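Local coordinates for protein toxin 2A (Paenibacillus larvae, PDB 5URP) that acts as an ADP-ribosyltransferase toxin and virulence factor, probably moving ADP-ribose from NAD+ onto a host protein, at residues Lys32-Gly37 with Gly187-Leu192; Val164-Lys169 with Thr197-Asp202; Ile204-Asn209 with Gln213-Glu218. All blocks are in the same frame, centred on the assembly; numbering follows the deposited sequence.

Contact 1. Residues Lys32-Gly37 with Gly187-Leu192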
loop_
_atom_site.group_PDB
_atom_site.type_symbol
_atom_site.label_atom_id
_atom_site.label_comp_id
_atom_site.label_asym_id
_atom_site.label_seq_id
_atom_site.Cartn_x
_atom_site.Cartn_y
_atom_site.Cartn_z
ATOM N N LYS A 32 14.707 -12.917 2.832
ATOM C CA LYS A 32 14.762 -12.278 4.146
ATOM C C LYS A 32 13.406 -11.700 4.551
ATOM O O LYS A 32 12.983 -11.844 5.708
ATOM C CB LYS A 32 15.822 -11.177 4.163
ATOM C CG LYS A 32 17.237 -11.646 4.510
ATOM C CD LYS A 32 18.229 -10.475 4.536
ATOM C CE LYS A 32 17.946 -9.458 5.655
ATOM N NZ LYS A 32 18.261 -9.978 7.025
ATOM N N ALA A 33 12.722 -11.030 3.616
ATOM C CA ALA A 33 11.443 -10.388 3.912
ATOM C C ALA A 33 10.405 -11.415 4.338
ATOM O O ALA A 33 9.658 -11.201 5.300
ATOM C CB ALA A 33 10.948 -9.625 2.679
ATOM N N LYS A 34 10.362 -12.542 3.640
ATOM C CA LYS A 34 9.386 -13.580 3.928
ATOM C C LYS A 34 9.557 -14.128 5.349
ATOM O O LYS A 34 8.570 -14.338 6.067
ATOM C CB LYS A 34 9.530 -14.662 2.873
ATOM C CG LYS A 34 8.304 -15.434 2.513
ATOM C CD LYS A 34 8.560 -16.197 1.211
ATOM C CE LYS A 34 8.051 -17.631 1.268
ATOM N NZ LYS A 34 6.563 -17.728 1.222
ATOM N N LYS A 35 10.801 -14.343 5.787
ATOM C CA LYS A 35 11.028 -14.849 7.144
ATOM C C LYS A 35 10.532 -13.871 8.208
ATOM O O LYS A 35 9.962 -14.288 9.233
ATOM C CB LYS A 35 12.519 -15.135 7.349
ATOM C CG LYS A 35 12.917 -15.427 8.807
ATOM C CD LYS A 35 14.340 -16.001 8.917
ATOM C CE LYS A 35 14.641 -16.479 10.337
ATOM N NZ LYS A 35 13.651 -17.502 10.835
ATOM N N TRP A 36 10.790 -12.573 8.011
ATOM C CA TRP A 36 10.363 -11.550 8.962
ATOM C C TRP A 36 8.853 -11.451 8.995
ATOM O O TRP A 36 8.240 -11.414 10.074
ATOM C CB TRP A 36 10.972 -10.204 8.581
ATOM C CG TRP A 36 10.586 -9.069 9.465
ATOM C CD1 TRP A 36 11.288 -8.599 10.547
ATOM C CD2 TRP A 36 9.422 -8.236 9.353
ATOM N NE1 TRP A 36 10.634 -7.529 11.108
ATOM C CE2 TRP A 36 9.485 -7.289 10.407
ATOM C CE3 TRP A 36 8.331 -8.202 8.478
ATOM C CZ2 TRP A 36 8.505 -6.319 10.598
ATOM C CZ3 TRP A 36 7.354 -7.244 8.676
ATOM C CH2 TRP A 36 7.454 -6.308 9.716
ATOM N N GLY A 37 8.231 -11.420 7.814
ATOM C CA GLY A 37 6.789 -11.264 7.760
ATOM C C GLY A 37 6.058 -12.433 8.388
ATOM O O GLY A 37 5.053 -12.251 9.081
ATOM N N GLY A 187 3.524 -14.759 -2.711
ATOM C CA GLY A 187 4.688 -14.187 -3.338
ATOM C C GLY A 187 4.641 -12.683 -3.457
ATOM O O GLY A 187 5.685 -12.069 -3.711
ATOM N N GLN A 188 3.475 -12.058 -3.253
ATOM C CA GLN A 188 3.403 -10.611 -3.301
ATOM C C GLN A 188 3.978 -9.980 -2.039
ATOM O O GLN A 188 4.296 -8.787 -2.055
ATOM C CB GLN A 188 1.964 -10.142 -3.496
ATOM C CG GLN A 188 1.434 -10.512 -4.888
ATOM C CD GLN A 188 0.119 -9.862 -5.216
ATOM O OE1 GLN A 188 -0.696 -9.580 -4.346
ATOM N NE2 GLN A 188 -0.121 -9.664 -6.509
ATOM N N LEU A 189 4.143 -10.776 -0.985
ATOM C CA LEU A 189 4.703 -10.335 0.305
ATOM C C LEU A 189 3.970 -9.090 0.822
ATOM O O LEU A 189 4.582 -8.106 1.239
ATOM C CB LEU A 189 6.208 -10.073 0.237
ATOM C CG LEU A 189 7.109 -11.185 -0.307
ATOM C CD1 LEU A 189 8.534 -10.976 0.174
ATOM C CD2 LEU A 189 6.608 -12.577 -0.006
ATOM N N GLU A 190 2.652 -9.155 0.786
ATOM C CA GLU A 190 1.813 -7.987 1.036
ATOM C C GLU A 190 1.708 -7.654 2.527
ATOM O O GLU A 190 1.437 -8.530 3.358
ATOM C CB GLU A 190 0.414 -8.201 0.473
ATOM C CG GLU A 190 -0.512 -7.027 0.731
ATOM C CD GLU A 190 -1.877 -7.116 0.072
ATOM O OE1 GLU A 190 -2.089 -7.931 -0.858
ATOM O OE2 GLU A 190 -2.755 -6.340 0.501
ATOM N N MET A 191 1.908 -6.380 2.828
ATOM C CA MET A 191 1.577 -5.782 4.121
ATOM C C MET A 191 0.329 -4.939 3.885
ATOM O O MET A 191 0.345 -4.004 3.072
ATOM C CB MET A 191 2.719 -4.920 4.663
ATOM C CG MET A 191 3.978 -5.644 4.987
ATOM S SD MET A 191 3.834 -6.745 6.406
ATOM C CE MET A 191 3.414 -5.595 7.683
ATOM N N LEU A 192 -0.747 -5.253 4.598
ATOM C CA LEU A 192 -2.021 -4.589 4.395
ATOM C C LEU A 192 -2.216 -3.578 5.510
ATOM O O LEU A 192 -2.153 -3.947 6.684
ATOM C CB LEU A 192 -3.146 -5.611 4.390
ATOM C CG LEU A 192 -4.563 -5.101 4.162
ATOM C CD1 LEU A 192 -4.679 -4.311 2.884
ATOM C CD2 LEU A 192 -5.561 -6.253 4.169
#
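L189 pushes its forked end against helix 30-45, the first helix of the chain, one methyl for each of two successive helical residues. CD1 meets the methyl of A33, with 3.7 Å between L189 CD1 and A33 CB. The other branch reaches the aliphatic base of the neighbouring lysine, L189 CD2 lying 4.2 Å from K34 CG. Here the two side chains cross at about a right angle, so K34 runs past the fork and makes only a glancing contact. The fork is brought to the helix by a first torsion that sets CG beside the backbone N and anti to the carbonyl carbon (chi1 -53°). The backbone of L189 also takes a left-handed helical conformation, just before the chain straightens into strand 190-193.

The segment Q188-E190 matches the Gln-X-Glu signature that C3-like ADP-ribosyltransferases carry at the end of their ARTT loop. Whereas the middle residue faces helix 30-45, E190 points its carboxylate to the other side, where OE2 is hydrogen-bonded to the hydroxyl of S150. S150, T151 and S152 form the Ser-Thr-Ser sequence of the same family, and probably line the NAD+ cleft as in relatives.

One helical turn further along, W36 offers the rim of its six-membered ring to M191. The sulfur lies near the ring plane rather than over a face, with M191 SD 4.2 Å from W36 CZ3. All three side-chain torsions of M191 are close to -60°, which curls the thioether instead of extending it. The indole is held on its far side by a hydrogen bond from NE1 to D99 OD2, while the ring of F26 meets it at about 60°. Y178 touches K34, L189 and M191 alike, bringing strand 177-178 into the same buried cluster.

Contact 2. Residues Val164-Lys169 with Thr197-Asp202; sequences VLIELK and TKYYID
L168 and Y199 meet across a gap of one strand in the five-stranded mixed sheet of the ADP-ribosyltransferase fold. Strand 214-221 runs between 164-170 and 197-207, so the two segments share no backbone hydrogen bond and meet through side chains and one water.

The apolar part is carried by L168, whose CD1 methyl lies 3.8 Å from Y199 CB. The two side chains cross at about a right angle, and the methyl also stands obliquely to the start of the phenol ring. Placing CG between the backbone N and the carbonyl carbon (chi1 56°) swings the ring of Y199 along the sheet, so that its hydroxyl makes a looser approach to the methyl of the next residue on this face, with Y199 OH 4.3 Å from I166 CD1. Both L168 and Y199 also touch A219 of the intervening strand, a small residue over which the larger ones can meet. L143 of strand 142-145 packs on Y199 from the outer side.

The polar part is indirect. K169 and D202 have opposite charges but keep their charged atoms apart. D202 OD1 forms a salt bridge with R220, and a single water joins K169 to D202, accepting from K169 NZ at 3.0 Å and donating to D202 OD2 at 3.0 Å.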
loop_
_atom_site.group_PDB
_atom_site.type_symbol
_atom_site.label_atom_id
_atom_site.label_comp_id
_atom_site.label_asym_id
_atom_site.label_seq_id
_atom_site.Cartn_x
_atom_site.Cartn_y
_atom_site.Cartn_z
ATOM N N VAL A 164 4.339 5.319 -10.809
ATOM C CA VAL A 164 4.632 5.866 -9.487
ATOM C C VAL A 164 5.088 4.735 -8.569
ATOM O O VAL A 164 4.448 3.676 -8.508
ATOM C CB VAL A 164 3.414 6.579 -8.877
ATOM C CG1 VAL A 164 3.759 7.070 -7.483
ATOM C CG2 VAL A 164 2.931 7.713 -9.792
ATOM N N LEU A 165 6.177 4.975 -7.835
ATOM C CA LEU A 165 6.679 4.062 -6.815
ATOM C C LEU A 165 6.631 4.795 -5.486
ATOM O O LEU A 165 7.295 5.815 -5.340
ATOM C CB LEU A 165 8.118 3.634 -7.093
ATOM C CG LEU A 165 8.778 2.710 -6.064
ATOM C CD1 LEU A 165 8.026 1.396 -5.931
ATOM C CD2 LEU A 165 10.240 2.469 -6.424
ATOM N N ILE A 166 5.899 4.251 -4.534
ATOM C CA ILE A 166 5.841 4.818 -3.187
ATOM C C ILE A 166 6.717 3.961 -2.300
ATOM O O ILE A 166 6.577 2.727 -2.285
ATOM C CB ILE A 166 4.412 4.840 -2.627
ATOM C CG1 ILE A 166 3.419 5.518 -3.569
ATOM C CG2 ILE A 166 4.429 5.518 -1.235
ATOM C CD1 ILE A 166 1.951 5.382 -3.091
ATOM N N GLU A 167 7.621 4.606 -1.570
ATOM C CA GLU A 167 8.409 3.983 -0.512
ATOM C C GLU A 167 7.860 4.544 0.803
ATOM O O GLU A 167 7.983 5.742 1.061
ATOM C CB GLU A 167 9.894 4.288 -0.679
ATOM C CG GLU A 167 10.784 3.746 0.408
ATOM C CD GLU A 167 12.274 3.873 0.083
ATOM O OE1 GLU A 167 12.666 3.691 -1.095
ATOM O OE2 GLU A 167 13.054 4.120 1.016
ATOM N N LEU A 168 7.247 3.689 1.614
ATOM C CA LEU A 168 6.469 4.145 2.767
ATOM C C LEU A 168 7.071 3.595 4.046
ATOM O O LEU A 168 7.275 2.391 4.173
ATOM C CB LEU A 168 5.020 3.681 2.596
ATOM C CG LEU A 168 4.013 4.064 3.637
ATOM C CD1 LEU A 168 3.751 5.547 3.504
ATOM C CD2 LEU A 168 2.755 3.264 3.388
ATOM N N LYS A 169 7.325 4.468 5.024
ATOM C CA LYS A 169 7.843 4.023 6.305
ATOM C C LYS A 169 6.667 3.845 7.252
ATOM O O LYS A 169 5.835 4.745 7.361
ATOM C CB LYS A 169 8.832 5.040 6.877
ATOM C CG LYS A 169 10.013 5.317 5.965
ATOM C CD LYS A 169 10.833 6.504 6.434
ATOM C CE LYS A 169 11.980 6.804 5.484
ATOM N NZ LYS A 169 12.685 8.069 5.831
ATOM N N THR A 197 -5.717 5.398 5.935
ATOM C CA THR A 197 -4.350 5.662 6.349
ATOM C C THR A 197 -3.916 7.043 5.874
ATOM O O THR A 197 -4.154 7.437 4.728
ATOM C CB THR A 197 -3.395 4.579 5.823
ATOM O OG1 THR A 197 -3.561 3.376 6.587
ATOM C CG2 THR A 197 -1.931 5.024 5.932
ATOM N N LYS A 198 -3.272 7.767 6.781
ATOM C CA LYS A 198 -2.691 9.076 6.525
ATOM C C LYS A 198 -1.198 8.897 6.334
ATOM O O LYS A 198 -0.554 8.214 7.127
ATOM C CB LYS A 198 -2.941 10.022 7.710
ATOM C CG LYS A 198 -4.366 10.464 7.871
ATOM C CD LYS A 198 -4.500 11.254 9.169
ATOM C CE LYS A 198 -5.782 12.067 9.230
ATOM N NZ LYS A 198 -5.823 13.020 10.394
ATOM N N TYR A 199 -0.647 9.476 5.268
ATOM C CA TYR A 199 0.789 9.402 5.081
ATOM C C TYR A 199 1.313 10.736 4.575
ATOM O O TYR A 199 0.687 11.399 3.744
ATOM C CB TYR A 199 1.170 8.219 4.160
ATOM C CG TYR A 199 0.555 8.133 2.783
ATOM C CD1 TYR A 199 -0.748 7.678 2.593
ATOM C CD2 TYR A 199 1.312 8.414 1.663
ATOM C CE1 TYR A 199 -1.290 7.557 1.317
ATOM C CE2 TYR A 199 0.782 8.280 0.386
ATOM C CZ TYR A 199 -0.512 7.860 0.224
ATOM O OH TYR A 199 -1.015 7.743 -1.045
ATOM N N TYR A 200 2.467 11.110 5.092
ATOM C CA TYR A 200 3.069 12.401 4.825
ATOM C C TYR A 200 4.184 12.251 3.808
ATOM O O TYR A 200 5.058 11.400 3.978
ATOM C CB TYR A 200 3.621 13.000 6.119
ATOM C CG TYR A 200 4.333 14.319 5.967
ATOM C CD1 TYR A 200 3.631 15.524 5.886
ATOM C CD2 TYR A 200 5.718 14.374 5.959
ATOM C CE1 TYR A 200 4.292 16.722 5.746
ATOM C CE2 TYR A 200 6.387 15.572 5.820
ATOM C CZ TYR A 200 5.663 16.751 5.740
ATOM O OH TYR A 200 6.305 17.949 5.629
ATOM N N ILE A 201 4.170 13.111 2.792
ATOM C CA ILE A 201 5.148 13.051 1.703
ATOM C C ILE A 201 6.377 13.888 2.055
ATOM O O ILE A 201 6.321 15.122 2.115
ATOM C CB ILE A 201 4.525 13.496 0.380
ATOM C CG1 ILE A 201 3.387 12.524 0.021
ATOM C CG2 ILE A 201 5.584 13.444 -0.745
ATOM C CD1 ILE A 201 2.613 12.925 -1.209
ATOM N N ASP A 202 7.495 13.201 2.278
ATOM C CA ASP A 202 8.783 13.837 2.532
ATOM C C ASP A 202 9.486 14.264 1.243
ATOM O O ASP A 202 10.129 15.317 1.213
ATOM C CB ASP A 202 9.675 12.878 3.321
ATOM C CG ASP A 202 9.141 12.602 4.711
ATOM O OD1 ASP A 202 9.052 13.573 5.486
ATOM O OD2 ASP A 202 8.799 11.434 5.018
HETATM O O HOH W 1 10.628 9.297 3.993
#

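Contact 3. Residues Ile204-Asn209 with Gln213-Glu218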
loop_
_atom_site.group_PDB
_atom_site.type_symbol
_atom_site.label_atom_id
_atom_site.label_comp_id
_atom_site.label_asym_id
_atom_site.label_seq_id
_atom_site.Cartn_x
_atom_site.Cartn_y
_atom_site.Cartn_z
ATOM N N ILE A 204 9.506 13.912 -3.367
ATOM C CA ILE A 204 9.072 13.422 -4.679
ATOM C C ILE A 204 10.185 13.723 -5.675
ATOM O O ILE A 204 10.656 14.861 -5.753
ATOM C CB ILE A 204 7.754 14.086 -5.138
ATOM C CG1 ILE A 204 6.590 13.698 -4.216
ATOM C CG2 ILE A 204 7.430 13.700 -6.584
ATOM C CD1 ILE A 204 5.299 14.443 -4.493
ATOM N N LYS A 205 10.584 12.719 -6.464
ATOM C CA LYS A 205 11.594 12.946 -7.491
ATOM C C LYS A 205 11.388 11.965 -8.632
ATOM O O LYS A 205 10.715 10.950 -8.479
ATOM C CB LYS A 205 13.007 12.796 -6.939
ATOM C CG LYS A 205 13.333 11.384 -6.508
ATOM C CD LYS A 205 14.737 11.245 -5.901
ATOM C CE LYS A 205 14.885 9.860 -5.244
ATOM N NZ LYS A 205 16.198 9.644 -4.572
ATOM N N ILE A 206 11.986 12.289 -9.776
ATOM C CA ILE A 206 12.005 11.374 -10.913
ATOM C C ILE A 206 13.150 10.398 -10.720
ATOM O O ILE A 206 14.277 10.810 -10.425
ATOM C CB ILE A 206 12.171 12.125 -12.241
ATOM C CG1 ILE A 206 10.982 13.050 -12.533
ATOM C CG2 ILE A 206 12.366 11.091 -13.392
ATOM C CD1 ILE A 206 11.212 14.005 -13.746
ATOM N N ILE A 207 12.867 9.111 -10.912
ATOM C CA ILE A 207 13.895 8.086 -10.989
ATOM C C ILE A 207 13.892 7.498 -12.402
ATOM O O ILE A 207 12.888 7.532 -13.120
ATOM C CB ILE A 207 13.711 6.999 -9.923
ATOM C CG1 ILE A 207 12.339 6.347 -9.998
ATOM C CG2 ILE A 207 13.934 7.597 -8.503
ATOM C CD1 ILE A 207 12.213 5.147 -9.077
ATOM N N VAL A 208 15.041 6.958 -12.801
ATOM C CA VAL A 208 15.244 6.576 -14.203
ATOM C C VAL A 208 15.755 5.161 -14.355
ATOM O O VAL A 208 16.154 4.757 -15.463
ATOM C CB VAL A 208 16.206 7.550 -14.893
ATOM C CG1 VAL A 208 15.658 8.942 -14.806
ATOM C CG2 VAL A 208 17.575 7.510 -14.262
ATOM N N ASN A 209 15.722 4.384 -13.285
ATOM C CA ASN A 209 16.250 3.034 -13.411
ATOM C C ASN A 209 15.259 2.137 -14.146
ATOM O O ASN A 209 14.064 2.426 -14.259
ATOM C CB ASN A 209 16.622 2.443 -12.047
ATOM C CG ASN A 209 15.429 2.197 -11.141
ATOM O OD1 ASN A 209 14.443 2.929 -11.162
ATOM N ND2 ASN A 209 15.527 1.164 -10.318
ATOM N N GLN A 213 11.184 5.688 -16.876
ATOM C CA GLN A 213 11.266 6.594 -15.742
ATOM C C GLN A 213 9.987 6.526 -14.922
ATOM O O GLN A 213 8.907 6.192 -15.422
ATOM C CB GLN A 213 11.511 8.031 -16.213
ATOM C CG GLN A 213 12.787 8.189 -17.020
ATOM C CD GLN A 213 13.073 9.614 -17.427
ATOM O OE1 GLN A 213 12.239 10.515 -17.266
ATOM N NE2 GLN A 213 14.260 9.829 -17.992
ATOM N N ARG A 214 10.122 6.854 -13.643
ATOM C CA ARG A 214 8.999 6.837 -12.727
ATOM C C ARG A 214 9.103 8.015 -11.775
ATOM O O ARG A 214 10.155 8.636 -11.619
ATOM C CB ARG A 214 8.942 5.542 -11.893
ATOM C CG ARG A 214 8.724 4.284 -12.715
ATOM C CD ARG A 214 8.855 3.043 -11.874
ATOM N NE ARG A 214 10.229 2.786 -11.463
ATOM C CZ ARG A 214 10.567 1.846 -10.588
ATOM N NH1 ARG A 214 9.625 1.099 -10.019
ATOM N NH2 ARG A 214 11.843 1.655 -10.279
ATOM N N LEU A 215 7.984 8.323 -11.147
ATOM C CA LEU A 215 7.971 9.268 -10.045
ATOM C C LEU A 215 8.065 8.484 -8.742
ATOM O O LEU A 215 7.225 7.622 -8.482
ATOM C CB LEU A 215 6.695 10.102 -10.073
ATOM C CG LEU A 215 6.724 11.450 -9.406
ATOM C CD1 LEU A 215 7.626 12.417 -10.186
ATOM C CD2 LEU A 215 5.293 11.918 -9.387
ATOM N N LYS A 216 9.063 8.802 -7.922
ATOM C CA LYS A 216 9.265 8.148 -6.645
ATOM C C LYS A 216 8.763 9.056 -5.535
ATOM O O LYS A 216 9.148 10.225 -5.482
ATOM C CB LYS A 216 10.732 7.809 -6.389
ATOM C CG LYS A 216 10.832 6.859 -5.182
ATOM C CD LYS A 216 12.227 6.499 -4.786
ATOM C CE LYS A 216 12.189 5.628 -3.506
ATOM N NZ LYS A 216 13.541 5.463 -2.923
ATOM N N VAL A 217 7.924 8.506 -4.666
ATOM C CA VAL A 217 7.316 9.226 -3.550
ATOM C C VAL A 217 7.838 8.580 -2.277
ATOM O O VAL A 217 7.650 7.381 -2.076
ATOM C CB VAL A 217 5.789 9.134 -3.604
ATOM C CG1 VAL A 217 5.152 9.815 -2.371
ATOM C CG2 VAL A 217 5.287 9.726 -4.935
ATOM N N GLU A 218 8.495 9.358 -1.429
ATOM C CA GLU A 218 8.987 8.853 -0.152
ATOM C C GLU A 218 8.082 9.443 0.920
ATOM O O GLU A 218 7.935 10.662 0.988
ATOM C CB GLU A 218 10.459 9.212 0.068
ATOM C CG GLU A 218 11.319 8.468 -0.933
ATOM C CD GLU A 218 12.732 8.975 -1.076
ATOM O OE1 GLU A 218 13.179 9.782 -0.253
ATOM O OE2 GLU A 218 13.410 8.517 -2.032
HETATM O O HOH W 2 15.550 10.671 -2.018
HETATM O O HOH W 3 12.281 4.156 -12.934
#
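K205 and K216 face each other as a hydrogen-bonded antiparallel pair, and I207 with R214 repeats the arrangement two residues on. Of the four backbone bonds between these segments of the beta hairpin, that from K216 N to K205 O is 2.8 Å long and nearly straight at 171°. The non-hydrogen-bonded pairs I204-V217 and I206-L215 alternate with them, the CA-H groups of I204, I206 and L215 directed at carbonyl oxygens across the ladder.

Side chains divide between the faces. On that of I204, I206, L215 and V217, the CG2 branch of I204 presses on L215 CG at 3.7 Å, and helix 128-138 covers I204, I206 and L215 through I134, F138 and A131. On the other face, I207 places CG2 3.8 Å from K216 CB and lays CD1 obliquely by the guanidinium of R214.

That guanidinium closes the hairpin's end. R214 NH2 gives a bond of 3.0 Å to N209 OD1, which lies at the edge of the group and in its plane, the amide of N209 and the guanidinium being 29° apart. A water accepts from R214 NE and probably donates to N209 O. A bend at chi3 (-71°) helps turn the guanidinium back toward the loop.

At the opposite end, E218 OE2 receives K216 NZ at 3.2 Å from above the carboxylate plane. K205 NZ makes only a long salt bridge to E218 OE2, 3.9 Å, supplemented by a water that bridges the same two atoms. The stronger partner of K216 NZ is E167 of neighbouring strand 164-170, in a salt bridge. With two carboxylates gathering two ammonium groups, the charges probably balance locally, while the water links K205 and E218 where direct contact is long.

How the contacts relate
Following the chain from its N terminus, helix 30-45 opens contact 1 at residues 32-37. Strand 164-170 then opens contact 2 before 187-192 returns to close the first long loop. The strand that follows supplies 197-202 and closes contact 2, so these two contacts cross. Contact 3 comes after both in series, as a short hairpin in which 204-209 carries that strand to its end and into the turn and 213-218 turns back. Contact 1 ties the N-terminal helix to the three-stranded sheet, whereas contacts 2 and 3 belong to the five-stranded one. There they join directly, through a probable hydrogen bond of 2.8 Å from E167 N to V217 O.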